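Peroxiredoxin 6 (Arenicola marina, PDB 2V2G) probably reduces hydrogen peroxide and organic hydroperoxides to water and alcohols as a thiol-specific peroxidase of the Prx6 subfamily. Local coordinates at residues S16-L21 and P95-A100; L21-W26 and K65-S70; G32-H37 and A129-G134; P38-P43 and S70-A75. The protein carries 1 engineered substitution. All coordinates share one frame; numbering follows the deposited sequence.

Contact 1: residues S16-L21 and P95-A100; sequences STIGKL and PYPIIA
Thr17 meets Pro97 and Ile98 where the chain turns back after strand 13-16, and its side chain can be followed atom by atom. CB stands off the edge of the strand, 4.1 Å from Ile98 N. One branch, OG1, lies between the backbone N and the carbonyl carbon of its own residue (chi1 58°), which sets it before Ile98 N; that amide gives it a nearly straight hydrogen bond of 3.0 Å. OG1 also passes 3.4 Å from Pro97 CA and shares with Tyr96 O a water that donates to this carbonyl. The other branch, CG2, crosses Ile98 obliquely, 4.1 Å from its CB. Behind the side chain, Thr17 N returns a bond to Ile98 O, so amide and hydroxyl together grip both polar atoms of one isoleucine. Ser16 pairs with Ile99 as an antiparallel, non-hydrogen-bonded bridge, and its OG is spent inside the type I turn from Ser16 to Gly19: it accepts from Ile18 N as an ST turn and donates to Gly19 O at 2.7 Å, on a lone pair. That turn brings Ile18 against the Pro97 ring, just ahead of strand 98-100, with Ile18 CD1 3.7 Å from Pro97 CG; Trp26 touches the same two residues. Pro97 has no N-H to give, and just past it Thr17 OG1 acts as the acceptor for Ile98 N in place of a backbone carbonyl.

Contact 2: residues L21-W26 and K65-S70; sequences LKFHDW and KLIALS
Trp26 lies with its indole between two residues of strand 64-70. Ile67 covers one face, its CD1 sitting 4.0 Å above the ring plane and over its centre as a CH-pi contact, while CH2 at the ring's far end approaches Ile67 CB to 3.6 Å. Lys65 CD lies over the opposite face, Lys65 CB comes within 3.7 Å of Trp26 CH2, and Leu66 O looks at the ring edge near its plane. Because Trp26 CG is anti to the backbone N (chi1 175°), the indole reaches from the short helix across to the strand. Lys65 runs back the other way, extended beyond CG, and its NZ donates to Trp26 O at 3.0 Å in the carbonyl plane; Leu27 O accepts from the same ammonium, which is thus held at the end of the helix. Farther out, Leu21 CD2 meets Ile67 CD1 tip to tip at 3.8 Å, and Phe23 brings CE1 toward Ile67 CG2, which lies at the edge of its ring. Were Trp26 an alanine, Ile67 and the Lys65 methylenes would probably lose the surface they pack on, and a gap would open between helix and strand. Phe23 is itself stacked on Phe12, and Lys22 occupies the N-cap position, its carbonyl accepting from Trp26 N. The contact is that of a short helix laid over a central parallel strand, here in the thioredoxin-like fold of peroxiredoxins.

Contact 3: residues G32-H37 and A129-G134; sequences GVLFSH and AVFIIG
Gly32 opens the pairing with Ile133 through two backbone bonds: Gly32 N donates to Ile133 O and Ile133 N to Gly32 O, each 2.9 Å, and the bond from Ile133 N is nearly straight at 172°. Val33 follows as a non-hydrogen-bonded partner of Ile132. Its CG1, anti to the backbone N (chi1 169°), is carried diagonally to Val130 CG1 at 3.6 Å, while CG2 runs alongside Ile132 CG1. Leu34 restores the hydrogen-bonded pattern with Phe131: Phe131 N reaches Leu34 O at 2.8 Å, nearly along the C=O axis. On the face shared by Leu34, Phe131 and Ile133, Leu34 CB rests 4.2 Å from Ile133 CD1, and Phe9 covers both Leu34 and Phe131. Phe35 belongs to the other face, with Val33, Val130 and Ile132. Its CB lies 4.1 Å from Val130 CG2, but the ring leads away from the neighbouring strand to pack on Leu49 and Val52 of helix 43-54, the helix whose first turn holds Ser45, the engineered replacement of the probable peroxidatic cysteine. At Ser36 the pattern changes. Its N still donates to Ala129 O, yet its OG lies 3.0 Å from Ala129 N and is bonded to it. The same hydroxyl is bonded to Cys127 O, so it spans the neighbouring strand's backbone at two points. Chemically, then, two buried strands are joined by paired backbone groups, with apolar side chains on both faces, and at Ser36 a hydroxyl, not a carbonyl, accepts from Ala129 N.

Contact 4: residues P38-P43 and S70-A75; sequences PRDFTP and SCDNVA. With BEZ (benzoic acid), chain E.
Arg39 and Asp72 are brought together by two torsions: the arginine chain bends at chi2 (81°), turning NE toward the 70-75 segment, and Asp72 CG stands anti to its own carbonyl carbon (chi1 -65°), facing that NE. These loops follow two neighbouring strands of the thioredoxin-like fold, and the first leads into helix 43-54 and the peroxidatic site, where the catalytic cysteine is replaced by the engineered Ser45. The salt bridge runs from Arg39 NE to Asp72 OD1 at 3.0 Å, on the syn lone pair, with guanidinium and carboxylate nearly coplanar (2° between planes). Asp72 OD2 accepts from Asp40 N at 2.9 Å, met from above the carboxylate plane. Asp40 slides past in the opposite direction, its OD1 only 3.3 Å from Asp72 OD2, a pairing of like charges that Arg39, together with His37 NE2 bonded to Asp40 OD1, would probably ease. Ser70 OG lies near both carboxylates, at Asp40 OD1 and Asp72 OD2, and is also bonded to His77 NE2. With an asparagine replacing Asp72, the guanidinium of Arg39 is likely to be more weakly gripped, left without its negative mate. Phe41 faces the second subunit, where Lys210 of that subunit makes a cation-pi contact with its ring. At the far end of the loop the bound benzoic acid is held by Arg128 and the amides of Val44 and Ser45, and its O2 lies 3.0 Å from Thr42 OG1.

Overall arrangement
From the N terminus, strand 13-16 runs into the turn of contact 1, which closes a loop by meeting 95-100. Leu21 passes directly into contact 2, where the short helix packs on strand 64-70; this loop is nested inside that of contact 1. Strand 31-36 follows and pairs with 129-134 in contact 3, whose loop crosses those of contacts 1 and 2. The chain then leaves the strand for 38-43, and contact 4 joins it to 70-75. Contact 4 nests within contacts 1 and 3 but crosses contact 2, with which it shares Ser70. Contacts 1 and 3 join neighbouring strands of one sheet, contact 2 packs a short helix on it, and contact 4 joins loops beside the active site.

Contact 1: residues S16-L21 and P95-A100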
loop_
_atom_site.group_PDB
_atom_site.type_symbol
_atom_site.label_atom_id
_atom_site.label_comp_id
_atom_site.label_asym_id
_atom_site.label_seq_id
_atom_site.Cartn_x
_atom_site.Cartn_y
_atom_site.Cartn_z
ATOM N N SER A 16 21.297 -4.082 14.488
ATOM C CA SER A 16 21.224 -3.127 13.411
ATOM C C SER A 16 22.590 -2.543 13.126
ATOM O O SER A 16 23.537 -2.753 13.885
ATOM C CB SER A 16 20.242 -2.001 13.770
ATOM O OG SER A 16 20.835 -0.998 14.579
ATOM N N THR A 17 22.650 -1.757 12.054
ATOM C CA THR A 17 23.839 -0.952 11.731
ATOM C C THR A 17 24.239 0.128 12.750
ATOM O O THR A 17 25.360 0.656 12.683
ATOM C CB THR A 17 23.667 -0.297 10.353
ATOM O OG1 THR A 17 22.487 0.500 10.372
ATOM C CG2 THR A 17 23.634 -1.359 9.292
ATOM N N ILE A 18 23.317 0.457 13.657
ATOM C CA ILE A 18 23.603 1.342 14.780
ATOM C C ILE A 18 23.672 0.576 16.096
ATOM O O ILE A 18 23.700 1.183 17.148
ATOM C CB ILE A 18 22.633 2.527 14.867
ATOM C CG1 ILE A 18 21.241 2.081 15.304
ATOM C CG2 ILE A 18 22.595 3.296 13.524
ATOM C CD1 ILE A 18 20.277 3.195 15.473
ATOM N N GLY A 19 23.802 -0.743 16.036
ATOM C CA GLY A 19 23.896 -1.567 17.234
ATOM C C GLY A 19 22.531 -2.066 17.674
ATOM O O GLY A 19 21.546 -1.951 16.948
ATOM N N LYS A 20 22.464 -2.663 18.855
ATOM C CA LYS A 20 21.202 -3.194 19.320
ATOM C C LYS A 20 20.270 -2.076 19.679
ATOM O O LYS A 20 20.691 -1.029 20.181
ATOM C CB LYS A 20 21.342 -4.160 20.503
ATOM C CG LYS A 20 22.112 -5.459 20.155
ATOM C CD LYS A 20 21.866 -6.535 21.226
ATOM C CE LYS A 20 22.853 -7.713 21.101
ATOM N NZ LYS A 20 22.917 -8.586 22.348
ATOM N N LEU A 21 19.003 -2.287 19.365
ATOM C CA LEU A 21 17.965 -1.334 19.656
ATOM C C LEU A 21 16.679 -1.991 20.107
ATOM O O LEU A 21 16.400 -3.159 19.820
ATOM C CB LEU A 21 17.716 -0.438 18.473
ATOM C CG LEU A 21 17.195 -0.973 17.162
ATOM C CD1 LEU A 21 15.654 -1.100 17.194
ATOM C CD2 LEU A 21 17.590 0.047 16.053
ATOM N N PRO A 95 21.541 7.860 6.132
ATOM C CA PRO A 95 20.675 8.662 6.965
ATOM C C PRO A 95 19.732 7.865 7.850
ATOM O O PRO A 95 19.018 8.496 8.612
ATOM C CB PRO A 95 19.898 9.489 5.943
ATOM C CG PRO A 95 19.793 8.562 4.764
ATOM C CD PRO A 95 21.035 7.746 4.750
ATOM N N TYR A 96 19.711 6.524 7.744
ATOM C CA TYR A 96 18.817 5.656 8.542
ATOM C C TYR A 96 19.495 4.303 8.887
ATOM O O TYR A 96 20.350 3.812 8.137
ATOM C CB TYR A 96 17.469 5.368 7.824
ATOM C CG TYR A 96 17.634 4.872 6.401
ATOM C CD1 TYR A 96 17.956 3.558 6.139
ATOM C CD2 TYR A 96 17.551 5.753 5.327
ATOM C CE1 TYR A 96 18.187 3.111 4.820
ATOM C CE2 TYR A 96 17.747 5.296 3.997
ATOM C CZ TYR A 96 18.091 3.999 3.767
ATOM O OH TYR A 96 18.303 3.547 2.486
ATOM N N PRO A 97 19.075 3.687 10.020
ATOM C CA PRO A 97 19.631 2.341 10.342
ATOM C C PRO A 97 19.007 1.222 9.494
ATOM O O PRO A 97 17.893 1.409 8.936
ATOM C CB PRO A 97 19.218 2.127 11.804
ATOM C CG PRO A 97 18.526 3.410 12.270
ATOM C CD PRO A 97 18.109 4.145 11.038
ATOM N N ILE A 98 19.696 0.074 9.430
ATOM C CA ILE A 98 19.133 -1.140 8.788
ATOM C C ILE A 98 19.176 -2.257 9.825
ATOM O O ILE A 98 20.248 -2.549 10.375
ATOM C CB ILE A 98 19.917 -1.582 7.545
ATOM C CG1 ILE A 98 20.239 -0.387 6.621
ATOM C CG2 ILE A 98 19.105 -2.644 6.758
ATOM C CD1 ILE A 98 20.996 -0.772 5.290
ATOM N N ILE A 99 18.031 -2.837 10.129
ATOM C CA ILE A 99 17.862 -3.929 11.083
ATOM C C ILE A 99 18.259 -5.254 10.441
ATOM O O ILE A 99 17.938 -5.472 9.237
ATOM C CB ILE A 99 16.413 -4.004 11.522
ATOM C CG1 ILE A 99 16.037 -2.769 12.317
ATOM C CG2 ILE A 99 16.138 -5.352 12.329
ATOM C CD1 ILE A 99 14.482 -2.627 12.481
ATOM N N ALA A 100 18.929 -6.115 11.208
ATOM C CA ALA A 100 19.331 -7.467 10.763
ATOM C C ALA A 100 18.414 -8.507 11.379
ATOM O O ALA A 100 18.638 -8.851 12.517
ATOM C CB ALA A 100 20.771 -7.767 11.168
HETATM O O HOH W 1 22.725 2.604 8.667
#

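Contact 2: residues L21-W26 and K65-S70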
loop_
_atom_site.group_PDB
_atom_site.type_symbol
_atom_site.label_atom_id
_atom_site.label_comp_id
_atom_site.label_asym_id
_atom_site.label_seq_id
_atom_site.Cartn_x
_atom_site.Cartn_y
_atom_site.Cartn_z
ATOM N N LEU A 21 19.003 -2.287 19.365
ATOM C CA LEU A 21 17.965 -1.334 19.656
ATOM C C LEU A 21 16.679 -1.991 20.107
ATOM O O LEU A 21 16.400 -3.159 19.820
ATOM C CB LEU A 21 17.716 -0.438 18.473
ATOM C CG LEU A 21 17.195 -0.973 17.162
ATOM C CD1 LEU A 21 15.654 -1.100 17.194
ATOM C CD2 LEU A 21 17.590 0.047 16.053
ATOM N N LYS A 22 15.909 -1.196 20.837
ATOM C CA LYS A 22 14.609 -1.577 21.312
ATOM C C LYS A 22 13.619 -0.603 20.640
ATOM O O LYS A 22 13.751 0.629 20.691
ATOM C CB LYS A 22 14.542 -1.515 22.825
ATOM C CG LYS A 22 13.209 -1.897 23.445
ATOM C CD LYS A 22 13.064 -3.407 23.647
ATOM C CE LYS A 22 11.966 -3.762 24.668
ATOM N NZ LYS A 22 11.412 -5.145 24.438
ATOM N N PHE A 23 12.679 -1.143 19.890
ATOM C CA PHE A 23 11.971 -0.336 18.921
ATOM C C PHE A 23 11.218 0.894 19.486
ATOM O O PHE A 23 11.312 1.997 18.934
ATOM C CB PHE A 23 11.030 -1.216 18.026
ATOM C CG PHE A 23 10.400 -0.467 16.909
ATOM C CD1 PHE A 23 11.177 0.108 15.883
ATOM C CD2 PHE A 23 9.042 -0.250 16.894
ATOM C CE1 PHE A 23 10.593 0.859 14.852
ATOM C CE2 PHE A 23 8.431 0.472 15.828
ATOM C CZ PHE A 23 9.245 1.058 14.830
ATOM N N HIS A 24 10.466 0.700 20.567
ATOM C CA HIS A 24 9.738 1.834 21.149
ATOM C C HIS A 24 10.682 2.912 21.663
ATOM O O HIS A 24 10.274 4.086 21.684
ATOM C CB HIS A 24 8.797 1.429 22.251
ATOM C CG HIS A 24 7.597 0.665 21.793
ATOM N ND1 HIS A 24 6.478 0.500 22.590
ATOM C CD2 HIS A 24 7.325 0.062 20.600
ATOM C CE1 HIS A 24 5.590 -0.220 21.912
ATOM N NE2 HIS A 24 6.070 -0.475 20.696
ATOM N N ASP A 25 11.878 2.532 22.132
ATOM C CA ASP A 25 12.912 3.473 22.654
ATOM C C ASP A 25 13.508 4.273 21.488
ATOM O O ASP A 25 13.728 5.478 21.574
ATOM C CB ASP A 25 14.034 2.720 23.353
ATOM C CG ASP A 25 13.601 2.081 24.680
ATOM O OD1 ASP A 25 12.523 2.441 25.197
ATOM O OD2 ASP A 25 14.375 1.287 25.255
ATOM N N TRP A 26 13.795 3.565 20.415
ATOM C CA TRP A 26 14.411 4.140 19.234
ATOM C C TRP A 26 13.427 5.093 18.573
ATOM O O TRP A 26 13.788 6.233 18.240
ATOM C CB TRP A 26 14.816 3.033 18.233
ATOM C CG TRP A 26 15.335 3.611 16.964
ATOM C CD1 TRP A 26 16.606 4.057 16.715
ATOM C CD2 TRP A 26 14.581 3.896 15.798
ATOM N NE1 TRP A 26 16.681 4.552 15.442
ATOM C CE2 TRP A 26 15.454 4.497 14.869
ATOM C CE3 TRP A 26 13.250 3.712 15.449
ATOM C CZ2 TRP A 26 15.033 4.888 13.601
ATOM C CZ3 TRP A 26 12.827 4.116 14.159
ATOM C CH2 TRP A 26 13.747 4.718 13.285
ATOM N N LYS A 65 10.825 9.405 11.345
ATOM C CA LYS A 65 12.046 8.573 11.479
ATOM C C LYS A 65 11.974 7.396 10.546
ATOM O O LYS A 65 11.000 6.640 10.579
ATOM C CB LYS A 65 12.215 8.041 12.906
ATOM C CG LYS A 65 12.503 9.135 13.888
ATOM C CD LYS A 65 12.882 8.611 15.290
ATOM C CE LYS A 65 12.965 9.698 16.337
ATOM N NZ LYS A 65 13.408 9.102 17.629
ATOM N N LEU A 66 13.046 7.149 9.818
ATOM C CA LEU A 66 13.141 5.997 8.955
ATOM C C LEU A 66 14.000 4.837 9.473
ATOM O O LEU A 66 15.041 5.074 10.096
ATOM C CB LEU A 66 13.787 6.453 7.635
ATOM C CG LEU A 66 13.018 7.399 6.730
ATOM C CD1 LEU A 66 14.005 8.263 5.846
ATOM C CD2 LEU A 66 12.020 6.592 5.925
ATOM N N ILE A 67 13.589 3.618 9.149
ATOM C CA ILE A 67 14.349 2.418 9.499
ATOM C C ILE A 67 14.086 1.273 8.527
ATOM O O ILE A 67 12.960 1.005 8.227
ATOM C CB ILE A 67 14.208 1.983 11.017
ATOM C CG1 ILE A 67 15.155 0.866 11.363
ATOM C CG2 ILE A 67 12.796 1.599 11.388
ATOM C CD1 ILE A 67 15.509 0.829 12.924
ATOM N N ALA A 68 15.191 0.727 7.984
ATOM C CA ALA A 68 15.141 -0.385 7.023
ATOM C C ALA A 68 15.363 -1.733 7.718
ATOM O O ALA A 68 15.779 -1.782 8.855
ATOM C CB ALA A 68 16.124 -0.145 5.916
ATOM N N LEU A 69 15.085 -2.825 6.996
ATOM C CA LEU A 69 15.098 -4.192 7.514
ATOM C C LEU A 69 15.229 -5.193 6.410
ATOM O O LEU A 69 14.517 -5.127 5.412
ATOM C CB LEU A 69 13.849 -4.488 8.271
ATOM C CG LEU A 69 13.811 -5.847 8.958
ATOM C CD1 LEU A 69 13.021 -5.701 10.253
ATOM C CD2 LEU A 69 13.279 -6.980 8.024
ATOM N N SER A 70 16.182 -6.088 6.553
ATOM C CA SER A 70 16.156 -7.361 5.841
ATOM C C SER A 70 16.683 -8.489 6.758
ATOM O O SER A 70 17.148 -8.262 7.888
ATOM C CB SER A 70 16.977 -7.294 4.548
ATOM O OG SER A 70 18.398 -7.499 4.774
#

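Contact 3: residues G32-H37 and A129-G134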
loop_
_atom_site.group_PDB
_atom_site.type_symbol
_atom_site.label_atom_id
_atom_site.label_comp_id
_atom_site.label_asym_id
_atom_site.label_seq_id
_atom_site.Cartn_x
_atom_site.Cartn_y
_atom_site.Cartn_z
ATOM N N GLY A 32 7.082 7.274 12.475
ATOM C CA GLY A 32 8.103 6.400 11.961
ATOM C C GLY A 32 7.669 5.624 10.749
ATOM O O GLY A 32 6.493 5.338 10.616
ATOM N N VAL A 33 8.636 5.218 9.937
ATOM C CA VAL A 33 8.389 4.325 8.801
ATOM C C VAL A 33 9.408 3.193 8.878
ATOM O O VAL A 33 10.627 3.473 8.798
ATOM C CB VAL A 33 8.515 5.017 7.399
ATOM C CG1 VAL A 33 8.521 3.987 6.269
ATOM C CG2 VAL A 33 7.354 6.007 7.232
ATOM N N LEU A 34 8.931 1.977 9.117
ATOM C CA LEU A 34 9.736 0.780 8.997
ATOM C C LEU A 34 9.484 0.151 7.647
ATOM O O LEU A 34 8.333 -0.090 7.290
ATOM C CB LEU A 34 9.388 -0.237 10.126
ATOM C CG LEU A 34 9.985 -1.624 10.104
ATOM C CD1 LEU A 34 11.476 -1.489 10.090
ATOM C CD2 LEU A 34 9.535 -2.419 11.385
ATOM N N PHE A 35 10.535 -0.112 6.881
ATOM C CA PHE A 35 10.346 -0.705 5.547
ATOM C C PHE A 35 11.336 -1.806 5.361
ATOM O O PHE A 35 12.469 -1.718 5.867
ATOM C CB PHE A 35 10.440 0.340 4.459
ATOM C CG PHE A 35 11.744 1.029 4.319
ATOM C CD1 PHE A 35 12.103 2.019 5.205
ATOM C CD2 PHE A 35 12.550 0.754 3.214
ATOM C CE1 PHE A 35 13.370 2.700 5.080
ATOM C CE2 PHE A 35 13.750 1.444 3.041
ATOM C CZ PHE A 35 14.143 2.415 3.960
ATOM N N SER A 36 10.911 -2.896 4.735
ATOM C CA SER A 36 11.773 -4.035 4.529
ATOM C C SER A 36 12.126 -4.205 3.050
ATOM O O SER A 36 11.489 -3.656 2.144
ATOM C CB SER A 36 11.130 -5.323 5.038
ATOM O OG SER A 36 9.972 -5.621 4.260
ATOM N N HIS A 37 13.156 -5.023 2.823
ATOM C CA HIS A 37 13.521 -5.491 1.519
ATOM C C HIS A 37 14.076 -6.917 1.568
ATOM O O HIS A 37 14.512 -7.390 2.616
ATOM C CB HIS A 37 14.558 -4.570 0.853
ATOM C CG HIS A 37 15.889 -4.583 1.546
ATOM N ND1 HIS A 37 16.145 -3.831 2.673
ATOM C CD2 HIS A 37 17.037 -5.249 1.267
ATOM C CE1 HIS A 37 17.384 -4.077 3.086
ATOM N NE2 HIS A 37 17.940 -4.957 2.271
ATOM N N ALA A 129 7.820 -4.551 2.434
ATOM C CA ALA A 129 6.742 -4.074 3.304
ATOM C C ALA A 129 7.023 -2.638 3.757
ATOM O O ALA A 129 8.167 -2.262 3.884
ATOM C CB ALA A 129 6.585 -5.035 4.540
ATOM N N VAL A 130 5.982 -1.900 4.073
ATOM C CA VAL A 130 6.128 -0.571 4.679
ATOM C C VAL A 130 5.098 -0.456 5.773
ATOM O O VAL A 130 3.881 -0.724 5.571
ATOM C CB VAL A 130 5.959 0.566 3.724
ATOM C CG1 VAL A 130 6.174 1.951 4.426
ATOM C CG2 VAL A 130 6.846 0.420 2.484
ATOM N N PHE A 131 5.558 -0.069 6.947
ATOM C CA PHE A 131 4.711 0.149 8.070
ATOM C C PHE A 131 4.894 1.606 8.535
ATOM O O PHE A 131 5.990 2.008 8.830
ATOM C CB PHE A 131 5.027 -0.791 9.268
ATOM C CG PHE A 131 4.952 -2.243 8.929
ATOM C CD1 PHE A 131 3.732 -2.912 8.937
ATOM C CD2 PHE A 131 6.109 -2.924 8.505
ATOM C CE1 PHE A 131 3.658 -4.262 8.600
ATOM C CE2 PHE A 131 6.032 -4.260 8.172
ATOM C CZ PHE A 131 4.766 -4.910 8.144
ATOM N N ILE A 132 3.795 2.341 8.560
ATOM C CA ILE A 132 3.748 3.726 9.083
ATOM C C ILE A 132 3.196 3.675 10.493
ATOM O O ILE A 132 2.084 3.253 10.737
ATOM C CB ILE A 132 2.980 4.739 8.228
ATOM C CG1 ILE A 132 3.442 4.599 6.781
ATOM C CG2 ILE A 132 3.217 6.108 8.817
ATOM C CD1 ILE A 132 2.845 5.595 5.727
ATOM N N ILE A 133 4.010 4.153 11.443
ATOM C CA ILE A 133 3.731 3.972 12.880
ATOM C C ILE A 133 3.603 5.371 13.496
ATOM O O ILE A 133 4.439 6.287 13.223
ATOM C CB ILE A 133 4.878 3.145 13.616
ATOM C CG1 ILE A 133 5.002 1.734 12.928
ATOM C CG2 ILE A 133 4.599 2.983 15.136
ATOM C CD1 ILE A 133 6.393 1.409 12.482
ATOM N N GLY A 134 2.550 5.588 14.245
ATOM C CA GLY A 134 2.367 6.898 14.881
ATOM C C GLY A 134 3.193 7.070 16.132
ATOM O O GLY A 134 3.812 6.120 16.655
#

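Contact 4: residues P38-P43 and S70-A75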
loop_
_atom_site.group_PDB
_atom_site.type_symbol
_atom_site.label_atom_id
_atom_site.label_comp_id
_atom_site.label_asym_id
_atom_site.label_seq_id
_atom_site.Cartn_x
_atom_site.Cartn_y
_atom_site.Cartn_z
ATOM N N PRO A 38 13.988 -7.651 0.443
ATOM C CA PRO A 38 14.315 -9.099 0.499
ATOM C C PRO A 38 15.757 -9.467 0.810
ATOM O O PRO A 38 15.993 -10.309 1.663
ATOM C CB PRO A 38 13.839 -9.626 -0.868
ATOM C CG PRO A 38 12.888 -8.596 -1.357
ATOM C CD PRO A 38 13.362 -7.281 -0.851
ATOM N N ARG A 39 16.720 -8.790 0.175
ATOM C CA ARG A 39 18.096 -9.201 0.269
ATOM C C ARG A 39 18.991 -8.007 -0.065
ATOM O O ARG A 39 18.715 -7.281 -0.984
ATOM C CB ARG A 39 18.387 -10.363 -0.732
ATOM C CG ARG A 39 19.555 -11.187 -0.367
ATOM C CD ARG A 39 19.102 -12.135 0.653
ATOM N NE ARG A 39 20.165 -12.910 1.257
ATOM C CZ ARG A 39 20.619 -14.060 0.751
ATOM N NH1 ARG A 39 20.145 -14.545 -0.404
ATOM N NH2 ARG A 39 21.586 -14.707 1.394
ATOM N N ASP A 40 20.075 -7.867 0.688
ATOM C CA ASP A 40 21.155 -6.932 0.339
ATOM C C ASP A 40 21.795 -7.358 -0.946
ATOM O O ASP A 40 21.715 -8.532 -1.326
ATOM C CB ASP A 40 22.224 -6.850 1.447
ATOM C CG ASP A 40 21.682 -6.326 2.754
ATOM O OD1 ASP A 40 20.443 -6.069 2.864
ATOM O OD2 ASP A 40 22.524 -6.236 3.698
ATOM N N PHE A 41 22.460 -6.413 -1.625
ATOM C CA PHE A 41 23.163 -6.707 -2.866
ATOM C C PHE A 41 22.212 -7.258 -3.956
ATOM O O PHE A 41 22.573 -8.202 -4.706
ATOM C CB PHE A 41 24.374 -7.677 -2.689
ATOM C CG PHE A 41 25.395 -7.280 -1.615
ATOM C CD1 PHE A 41 26.268 -6.200 -1.791
ATOM C CD2 PHE A 41 25.495 -8.004 -0.435
ATOM C CE1 PHE A 41 27.196 -5.851 -0.821
ATOM C CE2 PHE A 41 26.427 -7.664 0.530
ATOM C CZ PHE A 41 27.292 -6.579 0.332
ATOM N N THR A 42 21.009 -6.711 -3.998
ATOM C CA THR A 42 20.094 -6.970 -5.091
ATOM C C THR A 42 19.607 -5.646 -5.662
ATOM O O THR A 42 19.593 -4.617 -4.946
ATOM C CB THR A 42 18.953 -7.864 -4.637
ATOM O OG1 THR A 42 18.218 -7.163 -3.624
ATOM C CG2 THR A 42 19.488 -9.197 -4.155
ATOM N N PRO A 43 19.282 -5.645 -6.983
ATOM C CA PRO A 43 19.175 -4.377 -7.751
ATOM C C PRO A 43 17.997 -3.487 -7.375
ATOM O O PRO A 43 18.167 -2.290 -7.121
ATOM C CB PRO A 43 19.141 -4.839 -9.225
ATOM C CG PRO A 43 18.701 -6.265 -9.170
ATOM C CD PRO A 43 19.246 -6.832 -7.873
ATOM N N SER A 70 16.182 -6.088 6.553
ATOM C CA SER A 70 16.156 -7.361 5.841
ATOM C C SER A 70 16.683 -8.489 6.758
ATOM O O SER A 70 17.148 -8.262 7.888
ATOM C CB SER A 70 16.977 -7.294 4.548
ATOM O OG SER A 70 18.398 -7.499 4.774
ATOM N N CYS A 71 16.636 -9.706 6.267
ATOM C CA CYS A 71 17.114 -10.844 7.094
ATOM C C CYS A 71 18.638 -11.039 7.005
ATOM O O CYS A 71 19.181 -11.956 7.573
ATOM C CB CYS A 71 16.378 -12.159 6.838
ATOM S SG CYS A 71 14.558 -12.022 7.003
ATOM N N ASP A 72 19.323 -10.157 6.293
ATOM C CA ASP A 72 20.782 -10.254 6.213
ATOM C C ASP A 72 21.470 -9.766 7.501
ATOM O O ASP A 72 20.846 -9.138 8.351
ATOM C CB ASP A 72 21.276 -9.423 5.031
ATOM C CG ASP A 72 20.784 -9.975 3.702
ATOM O OD1 ASP A 72 21.294 -11.052 3.286
ATOM O OD2 ASP A 72 19.857 -9.346 3.118
ATOM N N ASN A 73 22.765 -10.028 7.612
ATOM C CA ASN A 73 23.522 -9.631 8.773
ATOM C C ASN A 73 24.026 -8.182 8.706
ATOM O O ASN A 73 24.033 -7.545 7.642
ATOM C CB ASN A 73 24.651 -10.650 9.107
ATOM C CG ASN A 73 25.772 -10.685 8.068
ATOM O OD1 ASN A 73 26.111 -9.678 7.465
ATOM N ND2 ASN A 73 26.364 -11.842 7.888
ATOM N N VAL A 74 24.446 -7.659 9.840
ATOM C CA VAL A 74 24.856 -6.253 9.935
ATOM C C VAL A 74 26.104 -5.926 9.061
ATOM O O VAL A 74 26.190 -4.854 8.445
ATOM C CB VAL A 74 25.094 -5.842 11.418
ATOM C CG1 VAL A 74 25.683 -4.397 11.518
ATOM C CG2 VAL A 74 23.810 -5.980 12.213
ATOM N N ALA A 75 27.070 -6.846 9.009
ATOM C CA ALA A 75 28.273 -6.665 8.168
ATOM C C ALA A 75 27.927 -6.483 6.688
ATOM O O ALA A 75 28.420 -5.562 6.022
ATOM C CB ALA A 75 29.235 -7.843 8.395
HETATM C C BEZ E . 15.803 -7.117 -6.314
HETATM O O1 BEZ E . 16.045 -6.918 -7.589
HETATM O O2 BEZ E . 15.953 -6.301 -5.308
HETATM C C1 BEZ E . 15.341 -8.510 -6.096
HETATM C C2 BEZ E . 15.492 -9.096 -4.853
HETATM C C3 BEZ E . 15.075 -10.386 -4.674
HETATM C C4 BEZ E . 14.564 -11.105 -5.756
HETATM C C5 BEZ E . 14.380 -10.517 -7.015
HETATM C C6 BEZ E . 14.788 -9.200 -7.192
HETATM O O HOH W 2 14.735 -10.122 4.071
HETATM O O HOH W 3 22.488 -13.541 4.395
#